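Local structure of uncharacterized protein A6V7T0 (Pseudomonas aeruginosa, 3K12) at residues D[60-70]-D[90-99]. The protein is of unknown function but belongs to the YjgF-like family of small alpha-beta proteins and assembles here as a trimer. Residues are numbered along the deposited sequence; the frame is centred on the assembly and turned at random.
Sequences VLSVRILLAHR and PTRACSLAEL
Strands 60-67 and 91-96 run parallel, their axes 4.6 Å apart at closest approach, and after a weak Thr91 N to Leu61 O bond, regular backbone bonds run from the Val63 N–Thr91 O pair (2.8 Å) to the Ala97 N–Leu67 O pair. At the start of the pairing, Thr91 OG1 donates to a lone pair of Leu61 O, in the carbonyl plane. Arg64 shows how a side chain can reinforce such a pairing: bent at chi2 (68°), it sends its guanidinium along the neighbouring strand, where NH1 (2.9 Å) and NH2 (3.1 Å) both grip Ser95 OG in the guanidinium plane. NH2 also donates to Ala93 O from above the carbonyl plane, on the face opposite Ile65 N, and Leu66 CD2 lies over one guanidinium face; the edge bonds and this cover together fix the rotation of the group. On the other side of the sheet Ile65 CD1 sits 3.7 Å above the centre of the Arg92 guanidinium, while Leu67 and Leu96 lie side by side, CD2 to CD2 3.9 Å. Arg92 NH2 is hydrogen-bonded to Asn77 OD1, and its guanidinium makes a cation-pi contact with Trp80, both on helix 73-83, the crossover helix of this beta-alpha-beta unit, against which Val63, Ile65 and Leu67 pack. Strand 106-113 flanks 60-67 antiparallel, and Ala93 meets Ile109 of a second subunit.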
# COMPACT_ATOMS: atom_id res chain seq x y z
N VAL D 60 13.21 -7.53 -0.67
CA VAL D 60 11.87 -6.95 -0.53
C VAL D 60 12.01 -5.44 -0.32
O VAL D 60 12.97 -4.94 0.28
CB VAL D 60 11.11 -7.63 0.60
CG1 VAL D 60 9.66 -7.17 0.68
CG2 VAL D 60 11.16 -9.16 0.39
N LEU D 61 11.04 -4.71 -0.88
CA LEU D 61 11.12 -3.23 -0.86
C LEU D 61 10.12 -2.66 0.12
O LEU D 61 10.49 -1.79 0.93
CB LEU D 61 10.84 -2.66 -2.26
CG LEU D 61 11.90 -3.11 -3.28
CD1 LEU D 61 11.41 -2.84 -4.71
CD2 LEU D 61 13.30 -2.50 -3.08
N SER D 62 8.86 -3.12 0.06
CA SER D 62 7.83 -2.61 0.98
C SER D 62 6.91 -3.73 1.39
O SER D 62 6.58 -4.61 0.57
CB SER D 62 7.00 -1.45 0.37
OG SER D 62 6.23 -1.89 -0.72
N VAL D 63 6.47 -3.70 2.64
CA VAL D 63 5.42 -4.62 3.12
C VAL D 63 4.38 -3.83 3.89
O VAL D 63 4.71 -3.12 4.83
CB VAL D 63 6.00 -5.78 4.03
CG1 VAL D 63 4.88 -6.76 4.42
CG2 VAL D 63 7.10 -6.48 3.29
N ARG D 64 3.13 -3.92 3.45
CA ARG D 64 2.01 -3.38 4.19
C ARG D 64 1.51 -4.48 5.08
O ARG D 64 1.23 -5.59 4.63
CB ARG D 64 0.92 -2.93 3.20
CG ARG D 64 -0.29 -2.29 3.85
CD ARG D 64 0.04 -0.93 4.50
NE ARG D 64 -1.20 -0.34 4.96
CZ ARG D 64 -1.62 -0.28 6.22
NH1 ARG D 64 -2.82 0.21 6.46
NH2 ARG D 64 -0.83 -0.67 7.23
N ILE D 65 1.44 -4.20 6.38
CA ILE D 65 1.03 -5.22 7.37
C ILE D 65 -0.27 -4.80 8.02
O ILE D 65 -0.34 -3.76 8.69
CB ILE D 65 2.10 -5.41 8.46
CG1 ILE D 65 3.44 -5.72 7.83
CG2 ILE D 65 1.67 -6.53 9.42
CD1 ILE D 65 4.64 -5.81 8.84
N LEU D 66 -1.31 -5.61 7.81
CA LEU D 66 -2.64 -5.36 8.38
C LEU D 66 -2.79 -6.35 9.53
O LEU D 66 -2.81 -7.55 9.31
CB LEU D 66 -3.73 -5.54 7.30
CG LEU D 66 -3.47 -4.85 5.95
CD1 LEU D 66 -4.54 -5.28 4.95
CD2 LEU D 66 -3.52 -3.34 6.17
N LEU D 67 -2.90 -5.82 10.74
CA LEU D 67 -2.89 -6.64 11.95
C LEU D 67 -4.28 -6.65 12.55
O LEU D 67 -4.86 -5.59 12.74
CB LEU D 67 -1.83 -6.09 12.92
CG LEU D 67 -1.68 -6.83 14.25
CD1 LEU D 67 -1.07 -8.23 14.08
CD2 LEU D 67 -0.71 -6.03 15.11
N ALA D 68 -4.82 -7.83 12.85
CA ALA D 68 -6.21 -7.90 13.34
C ALA D 68 -6.40 -7.43 14.79
O ALA D 68 -7.44 -6.84 15.10
CB ALA D 68 -6.78 -9.31 13.16
N HIS D 69 -5.41 -7.69 15.64
CA HIS D 69 -5.54 -7.52 17.09
C HIS D 69 -4.28 -6.91 17.67
O HIS D 69 -3.17 -7.43 17.47
CB HIS D 69 -5.80 -8.87 17.78
CG HIS D 69 -6.95 -9.64 17.22
ND1 HIS D 69 -8.26 -9.25 17.37
CD2 HIS D 69 -6.98 -10.79 16.51
CE1 HIS D 69 -9.05 -10.12 16.77
NE2 HIS D 69 -8.30 -11.06 16.24
N ARG D 70 -4.47 -5.83 18.43
CA ARG D 70 -3.37 -5.11 19.07
C ARG D 70 -2.45 -5.99 19.91
O ARG D 70 -1.23 -5.81 19.88
CB ARG D 70 -3.96 -4.01 19.96
CG ARG D 70 -2.89 -3.26 20.73
CD ARG D 70 -3.50 -2.09 21.46
NE ARG D 70 -3.90 -1.03 20.53
CZ ARG D 70 -3.05 -0.22 19.91
NH1 ARG D 70 -1.73 -0.35 20.11
NH2 ARG D 70 -3.51 0.72 19.09
N PRO D 90 12.73 -5.17 4.69
CA PRO D 90 12.09 -4.14 3.87
C PRO D 90 11.43 -3.05 4.69
O PRO D 90 11.17 -3.23 5.90
CB PRO D 90 10.99 -4.93 3.15
CG PRO D 90 10.61 -6.04 4.17
CD PRO D 90 11.97 -6.44 4.73
N THR D 91 11.12 -1.95 4.01
CA THR D 91 10.27 -0.93 4.64
C THR D 91 8.91 -1.53 4.93
O THR D 91 8.46 -2.43 4.22
CB THR D 91 10.13 0.33 3.75
OG1 THR D 91 9.29 0.05 2.61
CG2 THR D 91 11.49 0.84 3.32
N ARG D 92 8.25 -1.04 5.97
CA ARG D 92 6.98 -1.60 6.39
C ARG D 92 6.07 -0.51 6.94
O ARG D 92 6.54 0.54 7.37
CB ARG D 92 7.15 -2.78 7.35
CG ARG D 92 8.17 -2.58 8.45
CD ARG D 92 8.07 -3.67 9.52
NE ARG D 92 7.07 -3.38 10.54
CZ ARG D 92 6.80 -4.22 11.54
NH1 ARG D 92 7.43 -5.39 11.63
NH2 ARG D 92 5.86 -3.91 12.44
N ALA D 93 4.80 -0.80 6.95
CA ALA D 93 3.82 0.06 7.62
C ALA D 93 2.73 -0.83 8.17
O ALA D 93 2.10 -1.58 7.42
CB ALA D 93 3.25 1.10 6.66
N CYS D 94 2.53 -0.77 9.48
CA CYS D 94 1.62 -1.69 10.15
C CYS D 94 0.55 -0.88 10.82
O CYS D 94 0.86 0.10 11.50
CB CYS D 94 2.39 -2.46 11.22
SG CYS D 94 1.34 -3.63 12.21
N SER D 95 -0.70 -1.29 10.62
CA SER D 95 -1.83 -0.69 11.33
C SER D 95 -2.88 -1.77 11.64
O SER D 95 -2.77 -2.91 11.16
CB SER D 95 -2.41 0.46 10.50
OG SER D 95 -3.03 -0.03 9.31
N LEU D 96 -3.86 -1.44 12.46
CA LEU D 96 -4.86 -2.43 12.83
C LEU D 96 -5.97 -2.38 11.79
O LEU D 96 -6.33 -1.29 11.30
CB LEU D 96 -5.40 -2.15 14.24
CG LEU D 96 -4.37 -2.31 15.37
CD1 LEU D 96 -4.96 -1.92 16.73
CD2 LEU D 96 -3.80 -3.71 15.48
N ALA D 97 -6.45 -3.54 11.38
CA ALA D 97 -7.49 -3.61 10.36
C ALA D 97 -8.42 -4.78 10.63
O ALA D 97 -8.00 -5.77 11.21
CB ALA D 97 -6.88 -3.72 8.97
N GLU D 98 -9.68 -4.63 10.24
CA GLU D 98 -10.60 -5.77 10.18
C GLU D 98 -10.42 -6.50 8.84
O GLU D 98 -10.58 -5.92 7.77
CB GLU D 98 -12.06 -5.32 10.36
CG GLU D 98 -13.04 -6.49 10.47
CD GLU D 98 -14.49 -6.04 10.78
OE1 GLU D 98 -14.73 -4.82 10.95
OE2 GLU D 98 -15.38 -6.92 10.83
N LEU D 99 -10.06 -7.78 8.93
CA LEU D 99 -9.83 -8.61 7.75
C LEU D 99 -11.09 -9.38 7.40
O LEU D 99 -12.03 -9.48 8.22
CB LEU D 99 -8.62 -9.55 7.96
CG LEU D 99 -7.40 -8.80 8.51
CD1 LEU D 99 -6.28 -9.76 8.81
CD2 LEU D 99 -6.91 -7.72 7.53
O HOH W 1 -9.74 -7.17 13.79